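MOG1 protein (Saccharomyces cerevisiae, PDB 1JHS) takes part in the Ran GTPase system that drives nuclear protein import and poly(A)+ mRNA export, and binds the GTPase GSP1. Local coordinates at residues E7-A12 with V59-T64; T53-I58 with I144-T149; L107-A112 with T123-V128; A129-T134 with E174-F179. The protein carries 1 engineered substitution. All blocks are in the same frame, centred on the assembly; numbering follows the deposited sequence.

Interaction 1. Residues E7-A12 with V59-T64; sequences ELYGGA and VDLLET
The ring of Y9 lies flat on the branched end of L61 and puts its hydroxyl against V59, while L8 meets V59 from the strand that leads into the turn. V59 and L61 are two bumps on one side of strand 56-63, with D60 between them turned away, and the phenol end of Y9 drops into the hollow they leave. CD1 of L61 stands under the ring face, 3.7 Å from the centroid of Y9 and 15° off the ring normal, a CH-pi contact displaced a little toward the rim. L61 CG lies closer to the hydroxyl end, 3.6 Å from Y9 CZ. V59 takes the ring from the side: its CG1 lies near the ring plane, 3.7 Å from Y9 OH. The second methyl of V59, CG2, is 4.0 Å from L8 CD1, whose own position near both valine methyls fills the fork of that side chain. A tight turn sets up this reach, closed by G11 N bonding to L8 O at 2.9 Å, and its backbone angles at Y9 and G10 are close to a type I' turn of the hairpin 4-8/13-17. L186 touches both Y9 and L61, and A35 of strand 34-39 touches L8, Y9 and V59. The contact thus lays the tip of the small three-stranded sheet on the large one. Its chemistry is apolar: Y9 OH passes 3.1 Å from V59 O without a hydrogen bond and gives its polar end to T33 O, which tethers the far end of the ring, while L61 over one face and V59 at the edge limit how the ring can turn.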
# COMPACT_ATOMS: atom_id res chain seq x y z
N GLU A 7 -12.54 3.28 -10.63
CA GLU A 7 -13.27 4.32 -9.93
C GLU A 7 -13.44 3.90 -8.49
O GLU A 7 -13.85 2.77 -8.21
CB GLU A 7 -14.66 4.51 -10.54
CG GLU A 7 -14.65 5.25 -11.85
CD GLU A 7 -16.05 5.67 -12.27
OE1 GLU A 7 -17.04 5.30 -11.58
OE2 GLU A 7 -16.15 6.37 -13.28
N LEU A 8 -13.11 4.80 -7.57
CA LEU A 8 -13.25 4.50 -6.16
C LEU A 8 -14.32 5.39 -5.53
O LEU A 8 -14.62 6.46 -6.05
CB LEU A 8 -11.93 4.75 -5.42
CG LEU A 8 -10.65 4.11 -5.93
CD1 LEU A 8 -9.56 4.34 -4.88
CD2 LEU A 8 -10.83 2.62 -6.15
N TYR A 9 -14.86 4.94 -4.41
CA TYR A 9 -15.85 5.73 -3.68
C TYR A 9 -16.97 6.28 -4.58
O TYR A 9 -17.22 7.50 -4.63
CB TYR A 9 -15.13 6.88 -2.95
CG TYR A 9 -13.98 6.41 -2.08
CD1 TYR A 9 -12.65 6.57 -2.48
CD2 TYR A 9 -14.22 5.75 -0.86
CE1 TYR A 9 -11.60 6.09 -1.70
CE2 TYR A 9 -13.18 5.28 -0.08
CZ TYR A 9 -11.86 5.44 -0.50
OH TYR A 9 -10.82 4.97 0.30
N GLY A 10 -17.64 5.39 -5.29
CA GLY A 10 -18.72 5.82 -6.15
C GLY A 10 -18.32 6.63 -7.37
O GLY A 10 -19.19 7.11 -8.10
N GLY A 11 -17.02 6.77 -7.61
CA GLY A 11 -16.55 7.53 -8.76
C GLY A 11 -15.97 8.88 -8.39
O GLY A 11 -15.61 9.66 -9.27
N ALA A 12 -15.87 9.15 -7.10
CA ALA A 12 -15.32 10.42 -6.64
C ALA A 12 -13.79 10.47 -6.80
O ALA A 12 -13.20 11.54 -6.86
CB ALA A 12 -15.68 10.64 -5.18
N VAL A 59 -7.06 1.32 0.10
CA VAL A 59 -6.94 2.77 0.01
C VAL A 59 -7.79 3.19 1.19
O VAL A 59 -8.92 2.70 1.35
CB VAL A 59 -7.56 3.31 -1.30
CG1 VAL A 59 -7.49 4.83 -1.31
CG2 VAL A 59 -6.82 2.75 -2.51
N ASP A 60 -7.27 4.09 2.02
CA ASP A 60 -8.03 4.49 3.19
C ASP A 60 -8.02 6.01 3.35
O ASP A 60 -6.96 6.63 3.31
CB ASP A 60 -7.41 3.87 4.43
CG ASP A 60 -8.42 3.65 5.54
OD1 ASP A 60 -9.52 4.24 5.49
OD2 ASP A 60 -8.10 2.87 6.47
N LEU A 61 -9.20 6.59 3.52
CA LEU A 61 -9.33 8.05 3.68
C LEU A 61 -9.31 8.32 5.17
O LEU A 61 -10.28 8.01 5.88
CB LEU A 61 -10.64 8.52 3.07
CG LEU A 61 -10.84 8.16 1.59
CD1 LEU A 61 -12.19 8.71 1.11
CD2 LEU A 61 -9.70 8.76 0.74
N LEU A 62 -8.20 8.88 5.65
CA LEU A 62 -8.04 9.14 7.07
C LEU A 62 -7.97 10.62 7.41
O LEU A 62 -7.74 11.46 6.55
CB LEU A 62 -6.76 8.43 7.56
CG LEU A 62 -6.68 6.91 7.31
CD1 LEU A 62 -5.33 6.37 7.79
CD2 LEU A 62 -7.82 6.23 8.07
N GLU A 63 -8.17 10.96 8.67
CA GLU A 63 -8.07 12.36 9.07
C GLU A 63 -6.60 12.75 9.00
O GLU A 63 -5.72 11.91 9.21
CB GLU A 63 -8.52 12.54 10.50
CG GLU A 63 -9.92 12.11 10.78
CD GLU A 63 -10.20 12.24 12.27
OE1 GLU A 63 -9.57 13.15 12.88
OE2 GLU A 63 -11.02 11.46 12.82
N THR A 64 -6.32 14.01 8.71
CA THR A 64 -4.94 14.47 8.64
C THR A 64 -4.27 14.34 10.01
O THR A 64 -4.85 14.71 11.02
CB THR A 64 -4.85 15.97 8.24
OG1 THR A 64 -5.48 16.17 6.97
CG2 THR A 64 -3.39 16.41 8.16

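Interaction 2. Residues T53-I58 with I144-T149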
# COMPACT_ATOMS: atom_id res chain seq x y z
N THR A 53 0.05 -13.97 -6.91
CA THR A 53 -1.42 -14.04 -6.85
C THR A 53 -1.98 -13.75 -5.47
O THR A 53 -3.16 -13.97 -5.25
CB THR A 53 -2.01 -15.43 -7.29
OG1 THR A 53 -1.67 -16.44 -6.32
CG2 THR A 53 -1.46 -15.87 -8.65
N ASN A 54 -1.15 -13.25 -4.54
CA ASN A 54 -1.64 -13.02 -3.18
C ASN A 54 -1.55 -11.61 -2.62
O ASN A 54 -1.74 -11.43 -1.43
CB ASN A 54 -0.96 -14.00 -2.21
CG ASN A 54 0.54 -13.77 -2.10
OD1 ASN A 54 1.09 -12.91 -2.78
ND2 ASN A 54 1.22 -14.55 -1.23
N GLU A 55 -1.27 -10.61 -3.46
CA GLU A 55 -1.19 -9.22 -2.95
C GLU A 55 -2.58 -8.62 -2.74
O GLU A 55 -3.55 -9.06 -3.33
CB GLU A 55 -0.43 -8.32 -3.93
CG GLU A 55 0.98 -8.81 -4.28
CD GLU A 55 0.98 -9.77 -5.46
OE1 GLU A 55 -0.12 -10.08 -5.97
OE2 GLU A 55 2.06 -10.21 -5.88
N SER A 56 -2.68 -7.62 -1.87
CA SER A 56 -3.96 -6.95 -1.63
C SER A 56 -3.65 -5.47 -1.50
O SER A 56 -2.56 -5.06 -1.06
CB SER A 56 -4.65 -7.49 -0.37
OG SER A 56 -3.79 -7.50 0.75
N ILE A 57 -4.62 -4.67 -1.91
CA ILE A 57 -4.49 -3.22 -1.93
C ILE A 57 -5.62 -2.56 -1.14
O ILE A 57 -6.79 -2.86 -1.36
CB ILE A 57 -4.57 -2.70 -3.39
CG1 ILE A 57 -3.47 -3.34 -4.26
CG2 ILE A 57 -4.50 -1.15 -3.41
CD1 ILE A 57 -3.62 -3.08 -5.80
N ILE A 58 -5.27 -1.66 -0.23
CA ILE A 58 -6.28 -0.94 0.54
C ILE A 58 -6.02 0.56 0.40
O ILE A 58 -4.89 1.01 0.53
CB ILE A 58 -6.23 -1.25 2.05
CG1 ILE A 58 -6.58 -2.71 2.33
CG2 ILE A 58 -7.25 -0.31 2.79
CD1 ILE A 58 -6.55 -3.05 3.80
N ILE A 144 -0.23 -1.80 0.28
CA ILE A 144 -0.24 -2.97 -0.57
C ILE A 144 0.53 -4.03 0.20
O ILE A 144 1.71 -3.87 0.46
CB ILE A 144 0.44 -2.72 -1.94
CG1 ILE A 144 -0.23 -1.53 -2.67
CG2 ILE A 144 0.34 -4.02 -2.81
CD1 ILE A 144 0.36 -1.17 -4.08
N ASN A 145 -0.17 -5.12 0.55
CA ASN A 145 0.43 -6.21 1.30
C ASN A 145 1.05 -7.26 0.38
O ASN A 145 0.41 -7.67 -0.58
CB ASN A 145 -0.63 -6.86 2.18
CG ASN A 145 -1.33 -5.86 3.03
OD1 ASN A 145 -0.72 -5.24 3.92
ND2 ASN A 145 -2.63 -5.67 2.77
N VAL A 146 2.28 -7.66 0.70
CA VAL A 146 3.00 -8.65 -0.08
C VAL A 146 3.51 -9.79 0.83
O VAL A 146 4.58 -9.69 1.43
CB VAL A 146 4.22 -8.00 -0.79
CG1 VAL A 146 4.77 -8.95 -1.87
CG2 VAL A 146 3.83 -6.62 -1.35
N PRO A 147 2.72 -10.88 0.95
CA PRO A 147 3.15 -12.01 1.80
C PRO A 147 4.28 -12.68 1.03
O PRO A 147 4.04 -13.23 -0.05
CB PRO A 147 1.88 -12.89 1.89
CG PRO A 147 0.71 -11.89 1.55
CD PRO A 147 1.34 -11.05 0.46
N LEU A 148 5.49 -12.65 1.59
CA LEU A 148 6.66 -13.20 0.89
C LEU A 148 6.79 -14.72 0.93
O LEU A 148 6.37 -15.36 1.88
CB LEU A 148 7.96 -12.62 1.44
CG LEU A 148 8.14 -11.10 1.51
CD1 LEU A 148 9.56 -10.75 1.93
CD2 LEU A 148 7.83 -10.51 0.12
N THR A 149 7.43 -15.26 -0.11
CA THR A 149 7.66 -16.69 -0.19
C THR A 149 8.88 -16.91 0.71
O THR A 149 9.52 -15.95 1.14
CB THR A 149 8.03 -17.13 -1.62
OG1 THR A 149 9.25 -16.48 -2.01
CG2 THR A 149 6.95 -16.76 -2.62
O HOH W 1 4.02 -15.71 -0.85
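S56 pairs with N145 and I57 with I144 in an antiparallel beta ladder, part of the central seven-stranded sheet, where strand 56-63 runs beside strand 138-147. The firm part is the S56-N145 hydrogen-bonded pair. N145 N reaches S56 O at 2.9 Å, in the carbonyl plane, whereas the return bond from S56 N to N145 O is weak at 3.3 Å. A side-chain bond doubles the pair: N145 ND2 donates to S56 OG at 3.0 Å, nearly straight at 170° and within 5° of the amide plane. The hydroxyl is swung over the neighbouring strand because OG sits between the backbone N and carbonyl carbon of S56 (chi1 51°). On the other face of the sheet I57 and I144, a non-hydrogen-bonded pair, lie side by side pointing the same way, with their CG1 atoms 4.0 Å apart. M175 and V168 of helix 163-178 cover this side. Toward N54 and P147 the strands part and solvent enters. Here E55 carries no ladder bond to the other segment; its carboxylate goes to R164, in a salt bridge, and to N39. N54 lies against the P147 ring from the opposite direction, and its OD1 is taken by R164. The carbonyl of P147 is gripped by R164 NH2, by a weak bond from N54 ND2 at 3.3 Å, and by a water that also binds the amide. That water accepts from N54 ND2 at 3.1 Å and donates to P147 O at 2.6 Å.

Interaction 3. Residues L107-A112 with T123-V128; sequences LVMEVA and TVVIGV
V108 and I126 clasp each other through both backbone bonds of an antiparallel hydrogen-bonded pair, the centre of the beta hairpin formed by strands 103-113 and 124-133. V108 N donates to I126 O at 2.8 Å, tilted 26° from the carbonyl plane; I126 N answers to V108 O at 2.9 Å. Farther along, the strands splay and a water stands in for a direct bond, accepting from E110 N and donating to V124 O. Past that point strand 103-113 turns a corner at V111, where V111 and A112 both face K89 in a classic beta bulge. Packing flanks the ladder on each face of the sheet. The V108 side chain turns to helix 70-83, against W74 and V78. On the other face, L107 and V125 touch C165 of helix 163-178. G127 offers no side chain there, and L107 CD2 comes to 3.8 Å from G127 CA, with V125 CG1 next at 4.2 Å. M109 completes that face: its CG is anti to the backbone N (chi1 -172°), which carries the chain across T123, and both CG and SD of M109 stand 3.9 Å from T123 CG2.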
# COMPACT_ATOMS: atom_id res chain seq x y z
N LEU A 107 8.53 1.15 0.92
CA LEU A 107 8.26 -0.27 1.17
C LEU A 107 8.71 -0.44 2.63
O LEU A 107 9.77 0.04 3.01
CB LEU A 107 9.11 -1.17 0.28
CG LEU A 107 8.79 -1.27 -1.20
CD1 LEU A 107 9.81 -2.24 -1.79
CD2 LEU A 107 7.37 -1.79 -1.41
N VAL A 108 7.92 -1.14 3.42
CA VAL A 108 8.20 -1.29 4.84
C VAL A 108 8.20 -2.75 5.26
O VAL A 108 7.45 -3.55 4.71
CB VAL A 108 7.11 -0.52 5.62
CG1 VAL A 108 7.14 -0.87 7.12
CG2 VAL A 108 7.32 1.00 5.40
N MET A 109 9.03 -3.09 6.24
CA MET A 109 9.11 -4.46 6.71
C MET A 109 9.42 -4.47 8.19
O MET A 109 10.28 -3.71 8.68
CB MET A 109 10.22 -5.21 5.97
CG MET A 109 10.27 -6.72 6.22
SD MET A 109 11.68 -7.44 5.28
CE MET A 109 12.95 -6.48 5.96
N GLU A 110 8.71 -5.33 8.92
CA GLU A 110 8.93 -5.48 10.35
C GLU A 110 10.33 -6.04 10.57
O GLU A 110 10.79 -6.88 9.78
CB GLU A 110 7.92 -6.50 10.92
CG GLU A 110 8.37 -7.19 12.23
CD GLU A 110 7.34 -8.17 12.74
OE1 GLU A 110 6.22 -7.72 13.04
OE2 GLU A 110 7.65 -9.39 12.84
N VAL A 111 11.03 -5.56 11.60
CA VAL A 111 12.32 -6.15 11.93
C VAL A 111 12.25 -6.65 13.38
O VAL A 111 13.10 -7.43 13.81
CB VAL A 111 13.52 -5.17 11.72
CG1 VAL A 111 13.69 -4.91 10.23
CG2 VAL A 111 13.34 -3.88 12.52
N ALA A 112 11.24 -6.21 14.12
CA ALA A 112 11.05 -6.66 15.50
C ALA A 112 9.57 -6.67 15.87
O ALA A 112 8.80 -5.83 15.39
CB ALA A 112 11.83 -5.79 16.48
N THR A 123 7.13 -13.62 6.40
CA THR A 123 7.40 -12.17 6.37
C THR A 123 6.42 -11.51 5.40
O THR A 123 6.07 -12.10 4.40
CB THR A 123 8.80 -11.87 5.81
OG1 THR A 123 9.79 -12.49 6.62
CG2 THR A 123 9.07 -10.36 5.79
N VAL A 124 5.99 -10.30 5.72
CA VAL A 124 5.09 -9.55 4.84
C VAL A 124 5.70 -8.15 4.63
O VAL A 124 6.04 -7.47 5.60
CB VAL A 124 3.67 -9.39 5.46
CG1 VAL A 124 2.78 -8.52 4.54
CG2 VAL A 124 3.01 -10.78 5.63
N VAL A 125 5.89 -7.75 3.37
CA VAL A 125 6.41 -6.42 3.09
C VAL A 125 5.16 -5.61 2.79
O VAL A 125 4.19 -6.18 2.27
CB VAL A 125 7.36 -6.42 1.86
CG1 VAL A 125 7.58 -4.97 1.32
CG2 VAL A 125 8.72 -6.98 2.30
N ILE A 126 5.15 -4.33 3.13
CA ILE A 126 3.96 -3.53 2.86
C ILE A 126 4.36 -2.27 2.14
O ILE A 126 5.24 -1.54 2.60
CB ILE A 126 3.22 -3.13 4.19
CG1 ILE A 126 2.90 -4.37 5.04
CG2 ILE A 126 1.90 -2.40 3.84
CD1 ILE A 126 2.55 -4.03 6.50
N GLY A 127 3.77 -2.04 0.97
CA GLY A 127 4.09 -0.81 0.27
C GLY A 127 3.16 0.21 0.90
O GLY A 127 1.98 -0.06 1.05
N VAL A 128 3.66 1.37 1.29
CA VAL A 128 2.75 2.36 1.89
C VAL A 128 2.94 3.72 1.22
O VAL A 128 4.07 4.19 1.09
CB VAL A 128 3.02 2.55 3.39
CG1 VAL A 128 2.05 3.59 3.99
CG2 VAL A 128 2.87 1.21 4.12
O HOH W 2 6.31 -6.67 7.97

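Interaction 4. Residues A129-T134 with E174-F179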
# COMPACT_ATOMS: atom_id res chain seq x y z
N ALA A 129 1.84 4.34 0.80
CA ALA A 129 1.91 5.66 0.21
C ALA A 129 1.01 6.61 0.97
O ALA A 129 -0.05 6.21 1.46
CB ALA A 129 1.50 5.63 -1.25
N LEU A 130 1.44 7.87 1.09
CA LEU A 130 0.65 8.89 1.75
C LEU A 130 0.41 9.98 0.72
O LEU A 130 1.35 10.39 0.04
CB LEU A 130 1.42 9.48 2.93
CG LEU A 130 0.82 10.77 3.52
CD1 LEU A 130 -0.63 10.54 4.06
CD2 LEU A 130 1.75 11.25 4.65
N ILE A 131 -0.84 10.41 0.58
CA ILE A 131 -1.20 11.50 -0.32
C ILE A 131 -1.97 12.45 0.60
O ILE A 131 -3.07 12.13 1.05
CB ILE A 131 -2.14 11.02 -1.46
CG1 ILE A 131 -1.39 10.02 -2.35
CG2 ILE A 131 -2.58 12.22 -2.29
CD1 ILE A 131 -2.27 9.26 -3.37
N ARG A 132 -1.39 13.61 0.88
CA ARG A 132 -2.03 14.56 1.79
C ARG A 132 -3.00 15.50 1.06
O ARG A 132 -2.56 16.29 0.23
CB ARG A 132 -0.95 15.38 2.50
CG ARG A 132 0.23 14.53 3.02
CD ARG A 132 0.93 15.21 4.20
NE ARG A 132 0.14 15.07 5.42
CZ ARG A 132 0.43 15.65 6.59
NH1 ARG A 132 1.49 16.45 6.70
NH2 ARG A 132 -0.32 15.40 7.66
N LEU A 133 -4.29 15.38 1.35
CA LEU A 133 -5.29 16.27 0.76
C LEU A 133 -5.58 17.33 1.84
O LEU A 133 -6.65 17.33 2.47
CB LEU A 133 -6.55 15.50 0.40
CG LEU A 133 -6.31 14.40 -0.65
CD1 LEU A 133 -7.66 13.74 -0.97
CD2 LEU A 133 -5.70 15.00 -1.94
N THR A 134 -4.59 18.19 2.05
CA THR A 134 -4.61 19.25 3.05
C THR A 134 -5.88 20.10 3.00
O THR A 134 -6.45 20.45 4.05
CB THR A 134 -3.36 20.11 2.89
OG1 THR A 134 -2.21 19.24 2.88
CG2 THR A 134 -3.24 21.11 4.01
N GLU A 174 2.78 4.22 -9.26
CA GLU A 174 1.83 4.52 -10.35
C GLU A 174 0.45 4.88 -9.79
O GLU A 174 -0.23 5.75 -10.33
CB GLU A 174 1.70 3.33 -11.32
CG GLU A 174 3.01 3.01 -12.07
CD GLU A 174 2.81 2.07 -13.25
OE1 GLU A 174 3.83 1.60 -13.81
OE2 GLU A 174 1.65 1.81 -13.65
N MET A 175 0.03 4.22 -8.70
CA MET A 175 -1.24 4.55 -8.07
C MET A 175 -1.22 5.98 -7.56
O MET A 175 -2.22 6.71 -7.65
CB MET A 175 -1.52 3.59 -6.90
CG MET A 175 -1.78 2.14 -7.36
SD MET A 175 -2.37 1.17 -5.96
CE MET A 175 -4.06 1.83 -5.74
N VAL A 176 -0.07 6.39 -7.02
CA VAL A 176 0.05 7.75 -6.50
C VAL A 176 0.04 8.77 -7.63
O VAL A 176 -0.65 9.79 -7.55
CB VAL A 176 1.35 7.89 -5.69
CG1 VAL A 176 1.67 9.38 -5.39
CG2 VAL A 176 1.22 7.09 -4.40
N ARG A 177 0.80 8.49 -8.69
CA ARG A 177 0.85 9.42 -9.82
C ARG A 177 -0.47 9.52 -10.55
O ARG A 177 -0.80 10.59 -11.06
CB ARG A 177 1.96 9.02 -10.79
CG ARG A 177 3.32 9.41 -10.23
CD ARG A 177 4.35 9.42 -11.29
NE ARG A 177 5.50 10.24 -10.94
CZ ARG A 177 6.21 10.09 -9.84
NH1 ARG A 177 5.84 9.14 -9.00
NH2 ARG A 177 7.30 10.83 -9.62
N LYS A 178 -1.23 8.43 -10.57
CA LYS A 178 -2.54 8.39 -11.25
C LYS A 178 -3.73 8.78 -10.37
O LYS A 178 -4.87 8.90 -10.87
CB LYS A 178 -2.80 6.98 -11.78
CG LYS A 178 -1.97 6.61 -13.00
CD LYS A 178 -2.59 7.19 -14.25
CE LYS A 178 -1.93 6.62 -15.49
NZ LYS A 178 -2.75 6.93 -16.70
N PHE A 179 -3.47 9.00 -9.09
CA PHE A 179 -4.50 9.35 -8.12
C PHE A 179 -5.16 10.69 -8.43
O PHE A 179 -4.49 11.71 -8.54
CB PHE A 179 -3.89 9.38 -6.71
CG PHE A 179 -4.90 9.54 -5.61
CD1 PHE A 179 -5.52 8.42 -5.05
CD2 PHE A 179 -5.27 10.80 -5.16
CE1 PHE A 179 -6.52 8.56 -4.04
CE2 PHE A 179 -6.26 10.95 -4.16
CZ PHE A 179 -6.88 9.83 -3.61
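The last turn of helix 163-178, closed by K178 N bonding to E174 O at 2.9 Å, presents V176 and then F179 to A129, I131 and L133 of strand 124-133. This side of the strand is apolar, and no hydrogen bond crosses to the helix. I131 CD1 is the central bump. It lies over one face of the F179 ring, 3.9 Å from the centroid and 26° off the normal, a CH-pi contact shifted to the rim so that CG of F179 is nearest, at 3.5 Å. With CG anti to the backbone N (chi1 -172°), F179 extends its ring toward the strand, over the end of I131, and L133 CD1 meets the ring edge loosely at CE2, 4.5 Å away. V176, one helical turn earlier, supplies CG2, which is 4.2 Å from I131 CD1 and presses on A129 CB at 3.5 Å, tighter than usual carbon contact. I13 also touches F179, and V140 touches I131 and L133. On the far side R132 forms a salt bridge with D139 and bonds to K67 O and, weakly, V65 O. With L130 and R132 facing helix 70-83 instead, strand 124-133 has a helix on either side, the alpha/beta/alpha layering of the Mog1 fold.

All four contacts reach the central antiparallel sheet. Interactions 1 and 2 share strand 56-63, with centres about 20 Å apart; interactions 3 and 4 share strand 124-133 at a similar spacing. Strand 138-147 lies between these two strands, and interaction 2 joins interaction 3 directly: I144 O and G127 N are 2.8 Å apart, V146 N and V125 O 2.9 Å, both probable hydrogen bonds. M175 ties interaction 4 to interaction 2, its CE 3.8 Å from I57 CG2. Interactions 1 and 4 touch where T64 CG2 meets R132 NH2 at 3.3 Å, whereas interactions 1 and 3 lie on opposite sides of the chain's centre, about 9 Å apart at nearest atoms.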